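Local atomic coordinates of bifunctional cytochrome P450/NADPH--P450 reductase (PDB entry 7F3H), a protein that probably hydroxylates organic substrates at a haem iron, using electrons passed from NADPH through a fused reductase, as a self-sufficient cytochrome P450. Residues P77-I82 against G89-D94; S214-V219 against N256-V261; P333-T338 against A394-G399. All coordinates share one frame; numbering follows the deposited sequence.

Interaction 1. Residues P77-I82 against G89-D94; sequences PAYTNI and GLFTSD. With HEM (protoporphyrin IX containing Fe), chain E.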
# COMPACT_ATOMS: atom_id res chain seq x y z
N PRO A 77 20.06 -3.87 -0.79
CA PRO A 77 20.21 -3.16 0.47
C PRO A 77 18.96 -2.45 1.02
O PRO A 77 18.86 -2.23 2.21
CB PRO A 77 21.21 -2.05 0.12
CG PRO A 77 20.95 -1.72 -1.33
CD PRO A 77 20.08 -2.80 -1.87
N ALA A 78 18.04 -2.01 0.15
CA ALA A 78 16.94 -1.16 0.56
C ALA A 78 15.82 -1.91 1.30
O ALA A 78 15.08 -1.30 2.09
CB ALA A 78 16.34 -0.48 -0.68
N TYR A 79 15.65 -3.19 1.03
CA TYR A 79 14.63 -3.98 1.70
C TYR A 79 15.21 -4.88 2.79
O TYR A 79 14.51 -5.77 3.28
CB TYR A 79 13.91 -4.85 0.66
CG TYR A 79 13.25 -4.10 -0.48
CD1 TYR A 79 13.99 -3.70 -1.61
CD2 TYR A 79 11.90 -3.84 -0.46
CE1 TYR A 79 13.39 -3.03 -2.65
CE2 TYR A 79 11.28 -3.19 -1.49
CZ TYR A 79 12.02 -2.78 -2.59
OH TYR A 79 11.34 -2.12 -3.59
N THR A 80 16.49 -4.67 3.17
CA THR A 80 17.17 -5.60 4.07
C THR A 80 16.57 -5.60 5.47
O THR A 80 16.35 -6.66 6.06
CB THR A 80 18.65 -5.28 4.13
OG1 THR A 80 19.22 -5.37 2.80
CG2 THR A 80 19.33 -6.27 5.07
N ASN A 81 16.30 -4.42 6.04
CA ASN A 81 15.72 -4.40 7.38
C ASN A 81 14.29 -4.95 7.39
O ASN A 81 13.93 -5.71 8.29
CB ASN A 81 15.80 -3.00 7.96
CG ASN A 81 17.23 -2.52 8.13
OD1 ASN A 81 18.16 -3.33 8.25
ND2 ASN A 81 17.42 -1.21 8.14
N ILE A 82 13.45 -4.57 6.40
CA ILE A 82 12.07 -5.09 6.37
C ILE A 82 12.09 -6.61 6.21
O ILE A 82 11.16 -7.31 6.64
CB ILE A 82 11.20 -4.39 5.29
CG1 ILE A 82 9.75 -4.85 5.37
CG2 ILE A 82 11.66 -4.71 3.87
CD1 ILE A 82 9.07 -4.44 6.68
N GLY A 89 9.63 -14.25 1.87
CA GLY A 89 8.32 -14.00 1.30
C GLY A 89 8.44 -13.14 0.06
O GLY A 89 9.52 -12.67 -0.31
N LEU A 90 7.29 -12.97 -0.62
CA LEU A 90 7.26 -12.34 -1.94
C LEU A 90 7.78 -10.90 -1.92
O LEU A 90 8.31 -10.43 -2.94
CB LEU A 90 5.84 -12.34 -2.47
CG LEU A 90 5.37 -13.70 -2.92
CD1 LEU A 90 3.94 -13.62 -3.41
CD2 LEU A 90 6.31 -14.18 -4.00
N PHE A 91 7.61 -10.17 -0.81
CA PHE A 91 7.92 -8.74 -0.84
C PHE A 91 9.40 -8.51 -0.61
O PHE A 91 9.97 -7.57 -1.17
CB PHE A 91 7.10 -8.00 0.22
CG PHE A 91 7.24 -6.49 0.17
CD1 PHE A 91 6.47 -5.72 -0.71
CD2 PHE A 91 8.09 -5.82 1.05
CE1 PHE A 91 6.57 -4.32 -0.72
CE2 PHE A 91 8.20 -4.43 1.03
CZ PHE A 91 7.45 -3.68 0.14
N THR A 92 10.04 -9.40 0.14
CA THR A 92 11.39 -9.15 0.61
C THR A 92 12.40 -10.16 0.08
O THR A 92 13.50 -10.25 0.62
CB THR A 92 11.41 -9.11 2.14
OG1 THR A 92 10.84 -10.31 2.66
CG2 THR A 92 10.56 -7.93 2.65
N SER A 93 12.08 -10.88 -0.99
CA SER A 93 13.00 -11.84 -1.59
C SER A 93 13.42 -11.40 -2.98
O SER A 93 12.69 -10.69 -3.68
CB SER A 93 12.36 -13.23 -1.69
OG SER A 93 11.07 -13.13 -2.25
N ASP A 94 14.62 -11.82 -3.37
CA ASP A 94 15.11 -11.54 -4.71
C ASP A 94 14.49 -12.51 -5.70
O ASP A 94 14.06 -13.61 -5.33
CB ASP A 94 16.64 -11.61 -4.76
CG ASP A 94 17.32 -10.34 -4.26
OD1 ASP A 94 17.05 -9.25 -4.80
OD2 ASP A 94 18.13 -10.41 -3.32
CHA HEM E . 3.99 -5.39 -3.82
CHB HEM E . 0.70 -7.75 -1.12
CHC HEM E . -2.09 -3.75 -1.07
CHD HEM E . 1.33 -1.32 -3.51
C1A HEM E . 3.34 -6.37 -3.11
C2A HEM E . 3.86 -7.69 -2.83
C3A HEM E . 2.95 -8.37 -2.12
C4A HEM E . 1.85 -7.46 -1.85
CMA HEM E . 3.08 -9.83 -1.61
CAA HEM E . 5.19 -8.22 -3.39
CBA HEM E . 4.87 -8.94 -4.71
CGA HEM E . 6.11 -9.59 -5.33
O1A HEM E . 5.98 -10.78 -5.73
O2A HEM E . 7.25 -9.03 -5.34
C1B HEM E . -0.36 -6.90 -0.90
C2B HEM E . -1.60 -7.22 -0.20
C3B HEM E . -2.38 -6.13 -0.23
C4B HEM E . -1.63 -5.07 -0.89
CMB HEM E . -1.93 -8.62 0.38
CAB HEM E . -3.76 -5.84 0.40
CBB HEM E . -4.40 -6.67 1.23
C1C HEM E . -1.41 -2.73 -1.71
C2C HEM E . -1.89 -1.37 -1.97
C3C HEM E . -0.90 -0.74 -2.63
C4C HEM E . 0.18 -1.66 -2.84
CMC HEM E . -3.26 -0.79 -1.51
CAC HEM E . -0.78 0.67 -3.19
CBC HEM E . -1.77 1.55 -3.09
C1D HEM E . 2.35 -2.21 -3.80
C2D HEM E . 3.60 -1.88 -4.49
C3D HEM E . 4.30 -3.00 -4.57
C4D HEM E . 3.57 -4.08 -3.93
CMD HEM E . 4.03 -0.49 -5.04
CAD HEM E . 5.67 -3.11 -5.21
CBD HEM E . 6.61 -2.77 -4.08
CGD HEM E . 8.02 -2.69 -4.56
O1D HEM E . 8.89 -2.78 -3.66
O2D HEM E . 8.27 -2.53 -5.80
NA HEM E . 2.12 -6.26 -2.47
NB HEM E . -0.42 -5.59 -1.32
NC HEM E . -0.13 -2.85 -2.25
ND HEM E . 2.37 -3.56 -3.48
FE HEM E . 0.97 -4.57 -2.51
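Tyr79 and Phe91 meet beside the haem as an offset edge-to-face pair. The edge of Tyr79 is turned toward the face of Phe91, with the ring centroids 5.8 Å apart and the planes at 77°. The closest atoms are CD2 of Tyr79 and CE2 of Phe91, at 4.0 Å. Past this pair Tyr79 carries its hydroxyl on to the haem. Its OH donates a hydrogen bond of 2.5 Å to the propionate oxygen O1D of HEM. Phe91 touches the porphyrin side as well: its CE1 lies 3.7 Å from CBD, in the chain of that same propionate. CG of Phe91 is anti to the backbone N (chi1 -174°), which swings the ring between Tyr79 and the haem edge.

A second apolar touch lies next to the rings. The methyl CG2 of Ile82 packs on the methyl CG2 of Thr92 at 3.6 Å, the two side chains crossing at about a right angle. The same Ile82 CG2 comes up to the edge of the Phe91 ring, 4.5 Å from its CE2.

Further out, polar bonds hold the 89-94 loop in shape. OG of Ser93 bonds to the carbonyl O of Gly89 at 2.5 Å, from above the carbonyl plane. OG1 of Thr92 is taken by the carbonyl of Gly87, which leaves its methyl turned to Ile82. Lys73 binds the carbonyl of Phe91, makes a cation-pi contact with its ring and also bonds to the haem. Trp100 and Arg403 are further hydrogen-bond donors to the haem.

The arrangement is that of a cytochrome P450 haem pocket at its propionate side, where aromatic and basic side chains from several parts of the chain grip the carboxylates.

Interaction 2. Residues S214-V219 against N256-V261; sequences SMNELV and NIRYQV
Asn216 and Val219 of one helix meet Arg258 and Val261 of another. The segments belong to the long helices 199-227 and 254-285. By order along the chain and by family these are probably helices αG and αI of the cytochrome P450 fold. The segment axes come within 10.1 Å of each other, with 112° between their N-to-C directions.

Asn216 comes first along the 214-219 segment. CG of its side chain lies over one face of the Arg258 guanidinium. The amide and guanidinium planes are 34° apart, so the two flat groups overlap without being parallel. OD1 of Asn216 is 3.2 Å from NH1 of Arg258. The amide nitrogen ND2 of Asn216 is also near that atom, at 3.4 Å, but both are donors and do not bond. The aliphatic part of the arginine lies against the same residue, with CD of Arg258 3.6 Å from CB of Asn216. A bend at chi3 turns the end of the arginine chain under the amide. The charge has its main partner one residue past the segment, where Asp220 forms a salt bridge with NE. That bridge probably fixes how the guanidinium is turned below Asn216.

One turn on, Val219 fills the buried side of the contact. Its CB points at the other helix. CG1 of Val219 packs on CB of Arg258 at 3.9 Å, at the root of the arginine chain, and also touches CG1 of Val261. CG2 of Val219 meets Val261 alone. The two valines reach toward each other tip to tip. CG1 of Val261 is anti to its backbone N (chi1 164°) and meets CG2 of Val219, which is anti to the carbonyl carbon of its own residue, at 3.9 Å.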
# COMPACT_ATOMS: atom_id res chain seq x y z
N SER A 214 7.64 -13.57 18.87
CA SER A 214 6.26 -13.78 19.31
C SER A 214 5.30 -13.89 18.12
O SER A 214 4.38 -14.72 18.12
CB SER A 214 5.85 -12.64 20.25
OG SER A 214 5.68 -11.43 19.52
N MET A 215 5.55 -13.08 17.08
CA MET A 215 4.72 -13.17 15.87
C MET A 215 4.93 -14.50 15.15
O MET A 215 3.95 -15.19 14.82
CB MET A 215 5.04 -12.00 14.94
CG MET A 215 4.60 -10.69 15.54
SD MET A 215 4.43 -9.41 14.31
CE MET A 215 6.02 -8.60 14.48
N ASN A 216 6.19 -14.85 14.87
CA ASN A 216 6.51 -16.13 14.25
C ASN A 216 5.87 -17.27 15.03
O ASN A 216 5.31 -18.18 14.43
CB ASN A 216 8.03 -16.35 14.17
CG ASN A 216 8.73 -15.32 13.28
OD1 ASN A 216 8.07 -14.63 12.50
ND2 ASN A 216 10.07 -15.22 13.38
N GLU A 217 5.95 -17.22 16.37
CA GLU A 217 5.37 -18.26 17.22
C GLU A 217 3.87 -18.41 16.99
O GLU A 217 3.37 -19.53 16.87
CB GLU A 217 5.67 -17.99 18.69
CG GLU A 217 7.05 -18.48 19.13
CD GLU A 217 7.15 -20.01 19.18
OE1 GLU A 217 6.36 -20.64 19.95
OE2 GLU A 217 8.01 -20.58 18.45
N LEU A 218 3.12 -17.30 17.07
CA LEU A 218 1.68 -17.41 16.86
C LEU A 218 1.37 -18.02 15.49
O LEU A 218 0.55 -18.95 15.38
CB LEU A 218 1.02 -16.05 17.00
CG LEU A 218 -0.51 -15.93 16.86
CD1 LEU A 218 -1.07 -14.76 17.71
CD2 LEU A 218 -0.99 -15.83 15.37
N VAL A 219 2.04 -17.52 14.44
CA VAL A 219 1.68 -17.98 13.10
C VAL A 219 2.05 -19.46 12.94
O VAL A 219 1.24 -20.26 12.48
CB VAL A 219 2.30 -17.09 12.00
CG1 VAL A 219 2.07 -17.71 10.65
CG2 VAL A 219 1.70 -15.66 12.01
N ASN A 256 8.47 -20.81 4.99
CA ASN A 256 8.11 -19.84 3.96
C ASN A 256 6.62 -19.49 4.01
O ASN A 256 6.26 -18.36 3.68
CB ASN A 256 8.51 -20.35 2.58
CG ASN A 256 8.42 -19.25 1.53
OD1 ASN A 256 7.37 -19.07 0.88
ND2 ASN A 256 9.52 -18.49 1.38
N ILE A 257 5.74 -20.44 4.35
CA ILE A 257 4.33 -20.11 4.55
C ILE A 257 4.17 -19.05 5.64
O ILE A 257 3.38 -18.10 5.50
CB ILE A 257 3.51 -21.36 4.88
CG1 ILE A 257 3.46 -22.29 3.68
CG2 ILE A 257 2.13 -20.96 5.35
CD1 ILE A 257 2.91 -23.68 4.00
N ARG A 258 4.87 -19.22 6.76
CA ARG A 258 4.75 -18.20 7.80
C ARG A 258 5.25 -16.86 7.27
O ARG A 258 4.62 -15.82 7.52
CB ARG A 258 5.50 -18.60 9.08
CG ARG A 258 6.19 -17.42 9.72
CD ARG A 258 6.78 -17.71 11.07
NE ARG A 258 8.01 -18.49 11.06
CZ ARG A 258 9.23 -18.00 10.79
NH1 ARG A 258 9.37 -16.74 10.47
NH2 ARG A 258 10.30 -18.78 10.83
N TYR A 259 6.37 -16.89 6.53
CA TYR A 259 6.89 -15.68 5.91
C TYR A 259 5.85 -15.01 5.00
O TYR A 259 5.66 -13.79 5.06
CB TYR A 259 8.14 -16.02 5.11
CG TYR A 259 9.37 -16.09 5.96
CD1 TYR A 259 9.50 -15.32 7.12
CD2 TYR A 259 10.44 -16.93 5.62
CE1 TYR A 259 10.64 -15.40 7.91
CE2 TYR A 259 11.58 -16.99 6.40
CZ TYR A 259 11.67 -16.23 7.53
OH TYR A 259 12.80 -16.30 8.29
N GLN A 260 5.11 -15.80 4.22
CA GLN A 260 4.08 -15.22 3.37
C GLN A 260 2.96 -14.61 4.21
O GLN A 260 2.45 -13.54 3.87
CB GLN A 260 3.50 -16.27 2.41
CG GLN A 260 4.51 -16.96 1.46
CD GLN A 260 5.41 -16.02 0.66
OE1 GLN A 260 5.11 -14.82 0.50
NE2 GLN A 260 6.52 -16.55 0.17
N VAL A 261 2.54 -15.30 5.28
CA VAL A 261 1.51 -14.72 6.15
C VAL A 261 1.98 -13.37 6.71
O VAL A 261 1.25 -12.35 6.66
CB VAL A 261 1.13 -15.71 7.27
CG1 VAL A 261 0.38 -14.98 8.39
CG2 VAL A 261 0.32 -16.85 6.67

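Interaction 3. Residues P333-T338 against A394-G399; sequences PNYAVT and AYKPFG. With HEM (protoporphyrin IX containing Fe), chain E.
Tyr335 and Gly399 are the closest residues by backbone, with their CA atoms 7.9 Å apart. The 333-338 segment runs from a loop into strand 336-339. The 394-399 segment is irregular and ends in a type I beta turn from Lys396 to Gly399, closed by a weak bond from N of Gly399 to O of Lys396. Gly399 has a positive phi (71°), which favours glycine.

Tyr335 makes the contact. Its OH donates a hydrogen bond of 2.8 Å to the carbonyl O of Lys396. The hydroxyl arrives in the carbonyl plane, on a lone pair, with a C=O...donor angle of 133°. The carbonyl in turn lies at the edge of the tyrosine ring. OH of Tyr335 is also 3.1 Å from CB of Lys396, beside the root of the lysine chain. The end of that chain leads off to Asn400, which NZ bonds.

The turn lies in the loop that, in the cytochrome P450 fold, runs into the haem-binding cysteine region; the backbone of Phe398 is bonded to that of Cys405. Here it meets the porphyrin directly. CE1 of Phe398 sits 3.6 Å from C3C of HEM, and N of Gly399 is 3.4 Å from the methyl CMD of HEM. Tyr335 reaches the same group, its CD1 3.6 Å from the propionate oxygen O2D of HEM. CG of Tyr335 lies between the backbone N and the carbonyl carbon (chi1 64°), which directs the ring past the propionate to the turn.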
# COMPACT_ATOMS: atom_id res chain seq x y z
N PRO A 333 5.10 5.44 -2.19
CA PRO A 333 5.39 6.48 -3.20
C PRO A 333 6.82 6.58 -3.72
O PRO A 333 7.08 7.49 -4.51
CB PRO A 333 4.99 7.75 -2.44
CG PRO A 333 5.38 7.46 -0.99
CD PRO A 333 5.19 5.95 -0.81
N ASN A 334 7.77 5.72 -3.33
CA ASN A 334 9.15 5.97 -3.76
C ASN A 334 9.95 4.68 -3.88
O ASN A 334 11.14 4.65 -3.57
CB ASN A 334 9.87 6.95 -2.82
CG ASN A 334 10.83 7.86 -3.56
OD1 ASN A 334 10.74 8.03 -4.79
ND2 ASN A 334 11.76 8.44 -2.83
N TYR A 335 9.30 3.61 -4.32
CA TYR A 335 9.99 2.34 -4.53
C TYR A 335 10.93 2.45 -5.72
O TYR A 335 10.72 3.26 -6.64
CB TYR A 335 8.98 1.22 -4.73
CG TYR A 335 8.07 1.30 -5.95
CD1 TYR A 335 8.47 0.77 -7.16
CD2 TYR A 335 6.81 1.90 -5.88
CE1 TYR A 335 7.63 0.81 -8.27
CE2 TYR A 335 5.95 1.94 -7.00
CZ TYR A 335 6.39 1.40 -8.20
OH TYR A 335 5.59 1.41 -9.34
N ALA A 336 12.00 1.64 -5.68
CA ALA A 336 13.16 1.83 -6.53
C ALA A 336 13.55 0.57 -7.27
O ALA A 336 13.30 -0.56 -6.81
CB ALA A 336 14.38 2.30 -5.73
N VAL A 337 14.19 0.79 -8.42
CA VAL A 337 14.78 -0.26 -9.24
C VAL A 337 16.29 -0.13 -9.22
O VAL A 337 16.86 0.94 -8.99
CB VAL A 337 14.26 -0.24 -10.70
CG1 VAL A 337 12.81 -0.65 -10.73
CG2 VAL A 337 14.45 1.13 -11.35
N THR A 338 16.96 -1.24 -9.52
CA THR A 338 18.42 -1.29 -9.56
C THR A 338 18.90 -1.66 -10.96
O THR A 338 18.35 -2.55 -11.63
CB THR A 338 18.94 -2.30 -8.55
OG1 THR A 338 18.26 -2.10 -7.31
CG2 THR A 338 20.44 -2.11 -8.38
N ALA A 394 3.07 6.05 -16.77
CA ALA A 394 2.87 7.17 -15.86
C ALA A 394 1.93 6.87 -14.70
O ALA A 394 1.54 7.79 -13.97
CB ALA A 394 2.39 8.42 -16.63
N TYR A 395 1.50 5.61 -14.53
CA TYR A 395 0.58 5.23 -13.46
C TYR A 395 1.03 3.89 -12.88
O TYR A 395 0.75 2.83 -13.44
CB TYR A 395 -0.84 5.15 -13.99
CG TYR A 395 -1.90 4.96 -12.94
CD1 TYR A 395 -2.09 5.92 -11.94
CD2 TYR A 395 -2.74 3.85 -12.96
CE1 TYR A 395 -3.07 5.76 -10.96
CE2 TYR A 395 -3.72 3.69 -11.99
CZ TYR A 395 -3.87 4.65 -11.00
OH TYR A 395 -4.84 4.55 -10.05
N LYS A 396 1.72 3.94 -11.75
CA LYS A 396 2.36 2.76 -11.18
C LYS A 396 2.10 2.60 -9.68
O LYS A 396 3.03 2.32 -8.91
CB LYS A 396 3.86 2.86 -11.45
CG LYS A 396 4.28 2.81 -12.92
CD LYS A 396 3.74 1.58 -13.60
CE LYS A 396 4.70 1.07 -14.63
NZ LYS A 396 4.24 -0.26 -15.07
N PRO A 397 0.85 2.72 -9.22
CA PRO A 397 0.60 2.63 -7.77
C PRO A 397 0.75 1.22 -7.24
O PRO A 397 0.92 1.03 -6.03
CB PRO A 397 -0.83 3.13 -7.61
CG PRO A 397 -1.48 2.81 -8.88
CD PRO A 397 -0.42 2.81 -9.98
N PHE A 398 0.66 0.21 -8.10
CA PHE A 398 0.81 -1.19 -7.70
C PHE A 398 2.12 -1.77 -8.26
O PHE A 398 2.17 -2.92 -8.67
CB PHE A 398 -0.42 -2.00 -8.12
CG PHE A 398 -1.69 -1.60 -7.38
CD1 PHE A 398 -1.88 -1.94 -6.04
CD2 PHE A 398 -2.66 -0.83 -8.00
CE1 PHE A 398 -3.03 -1.57 -5.35
CE2 PHE A 398 -3.83 -0.43 -7.33
CZ PHE A 398 -4.02 -0.81 -6.00
N GLY A 399 3.18 -0.94 -8.32
CA GLY A 399 4.48 -1.43 -8.73
C GLY A 399 4.56 -1.76 -10.21
O GLY A 399 3.77 -1.30 -11.03
CHA HEM E . 3.99 -5.39 -3.82
CHB HEM E . 0.70 -7.75 -1.12
CHC HEM E . -2.09 -3.75 -1.07
CHD HEM E . 1.33 -1.32 -3.51
C1A HEM E . 3.34 -6.37 -3.11
C2A HEM E . 3.86 -7.69 -2.83
C3A HEM E . 2.95 -8.37 -2.12
C4A HEM E . 1.85 -7.46 -1.85
CMA HEM E . 3.08 -9.83 -1.61
CAA HEM E . 5.19 -8.22 -3.39
CBA HEM E . 4.87 -8.94 -4.71
CGA HEM E . 6.11 -9.59 -5.33
O1A HEM E . 5.98 -10.78 -5.73
O2A HEM E . 7.25 -9.03 -5.34
C1B HEM E . -0.36 -6.90 -0.90
C2B HEM E . -1.60 -7.22 -0.20
C3B HEM E . -2.38 -6.13 -0.23
C4B HEM E . -1.63 -5.07 -0.89
CMB HEM E . -1.93 -8.62 0.38
CAB HEM E . -3.76 -5.84 0.40
CBB HEM E . -4.40 -6.67 1.23
C1C HEM E . -1.41 -2.73 -1.71
C2C HEM E . -1.89 -1.37 -1.97
C3C HEM E . -0.90 -0.74 -2.63
C4C HEM E . 0.18 -1.66 -2.84
CMC HEM E . -3.26 -0.79 -1.51
CAC HEM E . -0.78 0.67 -3.19
CBC HEM E . -1.77 1.55 -3.09
C1D HEM E . 2.35 -2.21 -3.80
C2D HEM E . 3.60 -1.88 -4.49
C3D HEM E . 4.30 -3.00 -4.57
C4D HEM E . 3.57 -4.08 -3.93
CMD HEM E . 4.03 -0.49 -5.04
CAD HEM E . 5.67 -3.11 -5.21
CBD HEM E . 6.61 -2.77 -4.08
CGD HEM E . 8.02 -2.69 -4.56
O1D HEM E . 8.89 -2.78 -3.66
O2D HEM E . 8.27 -2.53 -5.80
NA HEM E . 2.12 -6.26 -2.47
NB HEM E . -0.42 -5.59 -1.32
NC HEM E . -0.13 -2.85 -2.25
ND HEM E . 2.37 -3.56 -3.48
FE HEM E . 0.97 -4.57 -2.51

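Overall arrangement
Interactions 1 and 3 both touch the haem, and both bring a tyrosine to it. Their centres are 15 Å apart, and Tyr79 comes near Tyr335 and Ala336. Interaction 1 is buried and mainly aromatic and apolar between its segments, with its polar bond spent on a propionate. Interaction 3 is partly buried and rests on one hydrogen bond to a turn carbonyl. Interaction 2 lies farther from the chain centre, joins two long helices, and pairs an apolar inner side with a charged, partly exposed one. It still meets interaction 1, where Gln260 probably accepts a hydrogen bond from Leu90 N. Interactions 2 and 3 do not touch.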